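Long-range contact in stage III sporulation protein AF (Bacillus subtilis, PDB 6DCS), which is a membrane-associated component of a channel essential for sporulation and carries a domain of the ring-building-motif type, which probably takes part in ring assembly: residues A[31-44]-A[54-66]. Numbering follows the deposited sequence.
Sequences FSHDEYKVGRIKLT and DIKTISVYMAPSS. With SO4 (sulfate ion), chain D.
K42 and S59 are joined by a pair of backbone bonds, N to O each way, both 2.9 Å; further along, T44 N bonds to T57 O and K56 N to T44 O. T44 is thus matched by two residues of the other strand, K56 and T57, a classic beta bulge; the T44 and T57 hydroxyls also bond, OG1 to OG1 at 2.9 Å. A second bulge slips the register by one between V38 and I41, where G39 N gives to Y61 O and R40 O accepts Y61 N. On the face that carries K42 and T44, the Y61 ring meets two basic side chains. R40, bent back at chi3 (-57°), sets NE over one face of the ring, offset toward the rim, with the guanidinium plane tilted 54° from it; CZ of R40 stands 4.6 Å from the centroid of the Y61 ring, an off-centre cation-pi contact. K42 NZ bonds to the phenol OH of Y61 at 3.0 Å. The other side of the hairpin is apolar. M62 curls at chi2 and chi3, which brings CE within 3.5 Å of Y36 CB and also against V38 CG1 and the F31 ring; L43 CD2 meets I55 CD1 at 3.5 Å. Helix 11-30 packs on this side at V38, I41, L43 and I55, and I98 of helix 81-106 touches Y36 and M62. Strand 55-63 is the middle of a three-stranded sheet, bonded through I58, V60 and M62 to strand 113-116, whose H116 stacks on Y61.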
ATOM      1  N   PHE A  31      -2.710  -2.664 -11.341  1.00 88.45           N
ATOM      2  CA  PHE A  31      -4.021  -2.637 -10.680  1.00 91.57           C
ATOM      3  C   PHE A  31      -4.838  -1.472 -11.234  1.00 97.79           C
ATOM      4  O   PHE A  31      -5.194  -0.548 -10.497  1.00100.02           O
ATOM      5  CB  PHE A  31      -3.930  -2.504  -9.157  1.00 90.30           C
ATOM      6  CG  PHE A  31      -3.178  -3.598  -8.458  1.00 86.11           C
ATOM      7  CD1 PHE A  31      -3.847  -4.480  -7.622  1.00 85.63           C
ATOM      8  CD2 PHE A  31      -1.800  -3.673  -8.529  1.00 82.71           C
ATOM      9  CE1 PHE A  31      -3.154  -5.460  -6.933  1.00 78.12           C
ATOM     10  CE2 PHE A  31      -1.109  -4.648  -7.844  1.00 78.19           C
ATOM     11  CZ  PHE A  31      -1.782  -5.540  -7.048  1.00 72.91           C
ATOM     12  N   SER A  32      -5.123  -1.503 -12.530  1.00102.43           N
ATOM     13  CA  SER A  32      -6.124  -0.611 -13.105  1.00110.31           C
ATOM     14  C   SER A  32      -7.480  -1.300 -13.114  1.00112.27           C
ATOM     15  O   SER A  32      -8.433  -0.828 -12.484  1.00112.33           O
ATOM     16  CB  SER A  32      -5.716  -0.207 -14.529  0.50105.32           C
ATOM     17  OG  SER A  32      -6.227   1.064 -14.890  0.50104.15           O
ATOM     18  N   HIS A  33      -7.539  -2.460 -13.766  1.00113.77           N
ATOM     19  CA  HIS A  33      -8.772  -3.155 -14.115  1.00109.56           C
ATOM     20  C   HIS A  33      -8.852  -4.424 -13.257  1.00109.71           C
ATOM     21  O   HIS A  33      -8.925  -5.554 -13.779  1.00110.01           O
ATOM     22  CB  HIS A  33      -8.750  -3.492 -15.589  1.00113.15           C
ATOM     23  CG  HIS A  33      -7.361  -3.785 -16.099  1.00116.43           C
ATOM     24  ND1 HIS A  33      -6.410  -2.802 -16.303  1.00114.03           N
ATOM     25  CD2 HIS A  33      -6.746  -4.959 -16.392  1.00116.28           C
ATOM     26  CE1 HIS A  33      -5.282  -3.355 -16.722  1.00117.13           C
ATOM     27  NE2 HIS A  33      -5.462  -4.664 -16.789  1.00115.91           N
ATOM     28  N   ASP A  34      -8.837  -4.215 -11.936  1.00110.39           N
ATOM     29  CA  ASP A  34      -8.556  -5.293 -10.985  1.00109.04           C
ATOM     30  C   ASP A  34      -9.505  -5.172  -9.802  1.00109.30           C
ATOM     31  O   ASP A  34     -10.224  -4.180  -9.665  1.00112.61           O
ATOM     32  CB  ASP A  34      -7.093  -5.263 -10.492  1.00105.21           C
ATOM     33  CG  ASP A  34      -6.104  -5.885 -11.487  1.00106.04           C
ATOM     34  OD1 ASP A  34      -5.277  -6.702 -11.036  1.00102.09           O
ATOM     35  OD2 ASP A  34      -6.149  -5.567 -12.694  1.00106.20           O
ATOM     36  N   GLU A  35      -9.501  -6.199  -8.937  1.00109.42           N
ATOM     37  CA  GLU A  35     -10.242  -6.111  -7.677  1.00107.55           C
ATOM     38  C   GLU A  35      -9.858  -4.878  -6.907  1.00106.01           C
ATOM     39  O   GLU A  35     -10.705  -4.186  -6.347  1.00108.76           O
ATOM     40  CB  GLU A  35      -9.961  -7.292  -6.756  1.00107.51           C
ATOM     41  CG  GLU A  35     -10.738  -7.264  -5.432  1.00106.07           C
ATOM     42  CD  GLU A  35     -11.072  -8.668  -4.833  1.00111.50           C
ATOM     43  OE1 GLU A  35     -10.208  -9.570  -4.879  1.00112.61           O
ATOM     44  OE2 GLU A  35     -12.247  -8.880  -4.440  1.00112.93           O
ATOM     45  N   TYR A  36      -8.576  -4.602  -6.845  1.00105.63           N
ATOM     46  CA  TYR A  36      -8.062  -3.627  -5.910  1.00101.72           C
ATOM     47  C   TYR A  36      -7.531  -2.429  -6.667  1.00 97.85           C
ATOM     48  O   TYR A  36      -7.028  -2.547  -7.789  1.00 99.32           O
ATOM     49  CB  TYR A  36      -6.993  -4.252  -5.021  1.00 97.57           C
ATOM     50  CG  TYR A  36      -7.621  -5.033  -3.898  1.00 99.41           C
ATOM     51  CD1 TYR A  36      -6.866  -5.864  -3.096  1.00 99.02           C
ATOM     52  CD2 TYR A  36      -8.980  -4.919  -3.624  1.00104.78           C
ATOM     53  CE1 TYR A  36      -7.440  -6.582  -2.056  1.00102.90           C
ATOM     54  CE2 TYR A  36      -9.569  -5.632  -2.580  1.00106.80           C
ATOM     55  CZ  TYR A  36      -8.791  -6.469  -1.803  1.00105.29           C
ATOM     56  OH  TYR A  36      -9.339  -7.190  -0.759  1.00107.70           O
ATOM     57  N   LYS A  37      -7.722  -1.277  -6.060  1.00 96.74           N
ATOM     58  CA  LYS A  37      -7.291  -0.005  -6.594  1.00 91.23           C
ATOM     59  C   LYS A  37      -6.299   0.562  -5.595  1.00 85.74           C
ATOM     60  O   LYS A  37      -6.583   0.617  -4.393  1.00 85.08           O
ATOM     61  CB  LYS A  37      -8.503   0.913  -6.786  1.00 93.43           C
ATOM     62  CG  LYS A  37      -8.565   1.733  -8.080  1.00 96.55           C
ATOM     63  CD  LYS A  37      -8.271   3.201  -7.757  1.00 99.33           C
ATOM     64  CE  LYS A  37      -8.094   4.086  -8.983  1.00 99.51           C
ATOM     65  NZ  LYS A  37      -7.398   5.347  -8.573  1.00 91.16           N
ATOM     66  N   VAL A  38      -5.113   0.920  -6.079  1.00 84.63           N
ATOM     67  CA  VAL A  38      -4.170   1.622  -5.225  1.00 78.62           C
ATOM     68  C   VAL A  38      -4.755   2.992  -4.922  1.00 76.16           C
ATOM     69  O   VAL A  38      -5.227   3.700  -5.826  1.00 82.16           O
ATOM     70  CB  VAL A  38      -2.786   1.672  -5.894  1.00 76.47           C
ATOM     71  CG1 VAL A  38      -2.458   0.307  -6.479  1.00 81.71           C
ATOM     72  CG2 VAL A  38      -2.744   2.707  -7.011  1.00 79.55           C
ATOM     73  N   GLY A  39      -4.806   3.339  -3.635  1.00 70.23           N
ATOM     74  CA  GLY A  39      -5.358   4.608  -3.191  1.00 72.21           C
ATOM     75  C   GLY A  39      -4.341   5.556  -2.568  1.00 67.80           C
ATOM     76  O   GLY A  39      -3.709   6.352  -3.261  1.00 72.30           O
ATOM     77  N   ARG A  40      -4.178   5.523  -1.260  1.00 64.09           N
ATOM     78  CA  ARG A  40      -3.097   6.302  -0.688  1.00 66.72           C
ATOM     79  C   ARG A  40      -1.777   5.555  -0.860  1.00 64.00           C
ATOM     80  O   ARG A  40      -1.727   4.323  -0.830  1.00 61.33           O
ATOM     81  CB  ARG A  40      -3.363   6.599   0.796  1.00 64.79           C
ATOM     82  CG  ARG A  40      -4.398   7.710   1.077  1.00 66.01           C
ATOM     83  CD  ARG A  40      -4.817   7.747   2.570  1.00 64.63           C
ATOM     84  NE  ARG A  40      -5.351   6.456   3.011  1.00 69.17           N
ATOM     85  CZ  ARG A  40      -6.532   5.947   2.643  1.00 68.58           C
ATOM     86  NH1 ARG A  40      -7.348   6.644   1.857  1.00 61.78           N
ATOM     87  NH2 ARG A  40      -6.918   4.749   3.086  1.00 63.55           N
ATOM     88  N   ILE A  41      -0.706   6.321  -1.056  1.00 63.23           N
ATOM     89  CA  ILE A  41       0.665   5.830  -1.003  1.00 58.49           C
ATOM     90  C   ILE A  41       1.463   6.839  -0.195  1.00 55.43           C
ATOM     91  O   ILE A  41       1.462   8.025  -0.532  1.00 56.68           O
ATOM     92  CB  ILE A  41       1.267   5.674  -2.415  1.00 57.24           C
ATOM     93  CG1 ILE A  41       0.496   4.640  -3.224  1.00 62.69           C
ATOM     94  CG2 ILE A  41       2.716   5.222  -2.367  1.00 53.16           C
ATOM     95  CD1 ILE A  41       1.025   4.432  -4.659  1.00 59.59           C
ATOM     96  N   LYS A  42       2.139   6.379   0.866  1.00 55.12           N
ATOM     97  CA  LYS A  42       2.881   7.260   1.784  1.00 57.06           C
ATOM     98  C   LYS A  42       4.363   6.859   1.801  1.00 56.77           C
ATOM     99  O   LYS A  42       4.711   5.770   2.288  1.00 58.76           O
ATOM    100  CB  LYS A  42       2.317   7.191   3.213  1.00 58.30           C
ATOM    101  CG  LYS A  42       0.867   7.681   3.446  1.00 58.86           C
ATOM    102  CD  LYS A  42       0.594   7.975   4.943  1.00 67.77           C
ATOM    103  CE  LYS A  42      -0.334   6.956   5.639  1.00 73.72           C
ATOM    104  NZ  LYS A  42       0.070   6.572   7.053  1.00 77.54           N
ATOM    105  N   LEU A  43       5.255   7.736   1.338  1.00 49.59           N
ATOM    106  CA  LEU A  43       6.681   7.458   1.483  1.00 51.01           C
ATOM    107  C   LEU A  43       7.295   8.211   2.676  1.00 50.29           C
ATOM    108  O   LEU A  43       6.818   9.270   3.104  1.00 49.97           O
ATOM    109  CB  LEU A  43       7.442   7.788   0.194  1.00 53.63           C
ATOM    110  CG  LEU A  43       7.367   6.816  -1.015  1.00 50.88           C
ATOM    111  CD1 LEU A  43       5.989   6.743  -1.592  1.00 49.63           C
ATOM    112  CD2 LEU A  43       8.255   7.323  -2.100  1.00 51.27           C
ATOM    113  N   THR A  44       8.339   7.619   3.245  1.00 48.99           N
ATOM    114  CA  THR A  44       9.199   8.302   4.197  1.00 51.74           C
ATOM    115  C   THR A  44      10.641   8.218   3.706  1.00 53.43           C
ATOM    116  O   THR A  44      11.032   7.277   3.003  1.00 51.73           O
ATOM    117  CB  THR A  44       9.090   7.734   5.639  1.00 52.76           C
ATOM    118  OG1 THR A  44       9.926   6.584   5.803  1.00 50.62           O
ATOM    119  CG2 THR A  44       7.650   7.372   6.017  1.00 52.77           C
ATOM    120  N   ASP A  54      17.171   5.802  -1.352  1.00 59.43           N
ATOM    121  CA  ASP A  54      16.998   6.551  -0.106  1.00 62.88           C
ATOM    122  C   ASP A  54      15.606   6.466   0.482  1.00 59.04           C
ATOM    123  O   ASP A  54      15.370   7.101   1.502  1.00 57.49           O
ATOM    124  CB  ASP A  54      17.318   8.033  -0.301  1.00 62.14           C
ATOM    125  CG  ASP A  54      18.780   8.277  -0.581  1.00 69.12           C
ATOM    126  OD1 ASP A  54      19.587   8.090   0.361  1.00 70.00           O
ATOM    127  OD2 ASP A  54      19.109   8.650  -1.738  1.00 68.71           O
ATOM    128  N   ILE A  55      14.668   5.768  -0.147  1.00 63.48           N
ATOM    129  CA  ILE A  55      13.336   5.618   0.427  1.00 56.49           C
ATOM    130  C   ILE A  55      13.431   4.633   1.573  1.00 58.86           C
ATOM    131  O   ILE A  55      13.886   3.498   1.381  1.00 56.57           O
ATOM    132  CB  ILE A  55      12.335   5.121  -0.621  1.00 54.90           C
ATOM    133  CG1 ILE A  55      12.069   6.178  -1.687  1.00 61.97           C
ATOM    134  CG2 ILE A  55      11.036   4.721   0.037  1.00 49.38           C
ATOM    135  CD1 ILE A  55      11.203   5.653  -2.840  1.00 50.14           C
ATOM    136  N   LYS A  56      12.990   5.050   2.759  1.00 53.06           N
ATOM    137  CA  LYS A  56      12.996   4.168   3.917  1.00 53.40           C
ATOM    138  C   LYS A  56      11.738   3.303   4.021  1.00 51.63           C
ATOM    139  O   LYS A  56      11.830   2.155   4.464  1.00 53.38           O
ATOM    140  CB  LYS A  56      13.179   4.992   5.200  1.00 52.90           C
ATOM    141  CG  LYS A  56      14.596   5.562   5.375  1.00 65.62           C
ATOM    142  CD  LYS A  56      15.148   5.437   6.795  1.00 77.55           C
ATOM    143  CE  LYS A  56      16.544   6.051   6.838  1.00 83.55           C
ATOM    144  NZ  LYS A  56      17.029   6.340   8.238  1.00 87.01           N
ATOM    145  N   THR A  57      10.555   3.812   3.667  1.00 46.89           N
ATOM    146  CA  THR A  57       9.332   3.027   3.801  1.00 51.04           C
ATOM    147  C   THR A  57       8.303   3.489   2.783  1.00 50.29           C
ATOM    148  O   THR A  57       8.408   4.570   2.202  1.00 48.22           O
ATOM    149  CB  THR A  57       8.652   3.098   5.192  1.00 51.44           C
ATOM    150  OG1 THR A  57       8.039   4.384   5.369  1.00 52.38           O
ATOM    151  CG2 THR A  57       9.592   2.799   6.326  1.00 50.99           C
ATOM    152  N   ILE A  58       7.301   2.622   2.584  1.00 49.45           N
ATOM    153  CA  ILE A  58       6.237   2.773   1.603  1.00 47.54           C
ATOM    154  C   ILE A  58       4.973   2.122   2.135  1.00 52.63           C
ATOM    155  O   ILE A  58       4.897   0.889   2.242  1.00 52.24           O
ATOM    156  CB  ILE A  58       6.604   2.138   0.251  1.00 49.81           C
ATOM    157  CG1 ILE A  58       8.006   2.541  -0.177  1.00 48.39           C
ATOM    158  CG2 ILE A  58       5.565   2.504  -0.785  1.00 44.43           C
ATOM    159  CD1 ILE A  58       8.510   1.861  -1.385  1.00 46.52           C
ATOM    160  N   SER A  59       3.973   2.937   2.459  1.00 55.30           N
ATOM    161  CA  SER A  59       2.671   2.427   2.856  1.00 55.68           C
ATOM    162  C   SER A  59       1.685   2.494   1.692  1.00 53.84           C
ATOM    163  O   SER A  59       1.601   3.509   0.991  1.00 53.23           O
ATOM    164  CB  SER A  59       2.148   3.211   4.042  1.00 53.26           C
ATOM    165  OG  SER A  59       2.682   2.641   5.215  1.00 66.24           O
ATOM    166  N   VAL A  60       0.928   1.412   1.500  1.00 53.11           N
ATOM    167  CA  VAL A  60      -0.049   1.325   0.417  1.00 58.12           C
ATOM    168  C   VAL A  60      -1.424   0.944   0.952  1.00 59.38           C
ATOM    169  O   VAL A  60      -1.569  -0.050   1.670  1.00 61.26           O
ATOM    170  CB  VAL A  60       0.372   0.321  -0.661  1.00 51.95           C
ATOM    171  CG1 VAL A  60      -0.523   0.498  -1.865  1.00 54.88           C
ATOM    172  CG2 VAL A  60       1.838   0.516  -1.024  1.00 49.47           C
ATOM    173  N   TYR A  61      -2.433   1.712   0.563  1.00 59.68           N
ATOM    174  CA  TYR A  61      -3.802   1.508   1.004  1.00 64.55           C
ATOM    175  C   TYR A  61      -4.600   1.074  -0.213  1.00 66.36           C
ATOM    176  O   TYR A  61      -4.700   1.828  -1.187  1.00 61.53           O
ATOM    177  CB  TYR A  61      -4.355   2.793   1.644  1.00 69.40           C
ATOM    178  CG  TYR A  61      -3.629   3.188   2.942  1.00 66.89           C
ATOM    179  CD1 TYR A  61      -2.396   3.835   2.911  1.00 63.76           C
ATOM    180  CD2 TYR A  61      -4.165   2.889   4.187  1.00 63.13           C
ATOM    181  CE1 TYR A  61      -1.719   4.171   4.087  1.00 63.34           C
ATOM    182  CE2 TYR A  61      -3.503   3.216   5.348  1.00 68.73           C
ATOM    183  CZ  TYR A  61      -2.277   3.860   5.309  1.00 69.59           C
ATOM    184  OH  TYR A  61      -1.627   4.183   6.509  1.00 69.70           O
ATOM    185  N   MET A  62      -5.121  -0.157  -0.173  1.00 71.66           N
ATOM    186  CA  MET A  62      -5.731  -0.803  -1.329  1.00 76.14           C
ATOM    187  C   MET A  62      -7.240  -0.673  -1.248  1.00 80.05           C
ATOM    188  O   MET A  62      -7.822  -0.872  -0.181  1.00 84.62           O
ATOM    189  CB  MET A  62      -5.338  -2.275  -1.399  1.00 78.90           C
ATOM    190  CG  MET A  62      -3.924  -2.511  -1.931  1.00 75.21           C
ATOM    191  SD  MET A  62      -3.396  -1.428  -3.271  1.00 72.94           S
ATOM    192  CE  MET A  62      -4.249  -2.176  -4.669  1.00 80.15           C
ATOM    193  N   ALA A  63      -7.840  -0.378  -2.330  1.00 84.33           N
ATOM    194  CA  ALA A  63      -9.229   0.055  -2.375  1.00 90.60           C
ATOM    195  C   ALA A  63     -10.156  -1.087  -2.772  1.00 95.08           C
ATOM    196  O   ALA A  63      -9.739  -2.021  -3.462  1.00 96.20           O
ATOM    197  CB  ALA A  63      -9.390   1.206  -3.368  1.00 93.86           C
ATOM    198  N   PRO A  64     -11.427  -1.016  -2.359  1.00100.84           N
ATOM    199  CA  PRO A  64     -12.366  -2.102  -2.703  1.00103.97           C
ATOM    200  C   PRO A  64     -12.634  -2.240  -4.197  1.00102.97           C
ATOM    201  O   PRO A  64     -12.657  -3.366  -4.709  1.00101.96           O
ATOM    202  CB  PRO A  64     -13.635  -1.712  -1.932  1.00102.96           C
ATOM    203  CG  PRO A  64     -13.532  -0.222  -1.766  1.00103.36           C
ATOM    204  CD  PRO A  64     -12.071   0.033  -1.546  1.00100.84           C
ATOM    205  N   SER A  65     -12.853  -1.123  -4.900  1.00102.36           N
ATOM    206  CA  SER A  65     -13.164  -1.083  -6.338  1.00104.92           C
ATOM    207  C   SER A  65     -14.451  -1.845  -6.682  1.00105.21           C
ATOM    208  O   SER A  65     -14.597  -2.371  -7.790  1.00108.48           O
ATOM    209  CB  SER A  65     -11.983  -1.577  -7.189  1.00104.72           C
ATOM    210  OG  SER A  65     -12.122  -2.934  -7.586  1.00106.73           O
ATOM    211  N   SER A  66     -15.400  -1.886  -5.745  1.00105.24           N
ATOM    212  CA  SER A  66     -16.749  -2.410  -5.988  1.00100.46           C
ATOM    213  C   SER A  66     -17.758  -1.688  -5.091  1.00 93.60           C
ATOM    214  O   SER A  66     -18.942  -1.575  -5.415  1.00 80.03           O
ATOM    215  CB  SER A  66     -16.812  -3.924  -5.749  1.00104.34           C
ATOM    216  OG  SER A  66     -16.521  -4.659  -6.930  1.00104.13           O
TER
HETATM  217  S   SO4 D 302      19.374   8.978   7.230  1.00105.00           S
HETATM  218  O1  SO4 D 302      20.402   9.736   7.963  1.00 90.42           O
HETATM  219  O2  SO4 D 302      18.050   9.457   7.659  1.00 84.16           O
HETATM  220  O3  SO4 D 302      19.479   7.534   7.512  1.00 93.94           O
HETATM  221  O4  SO4 D 302      19.549   9.192   5.781  1.00 89.97           O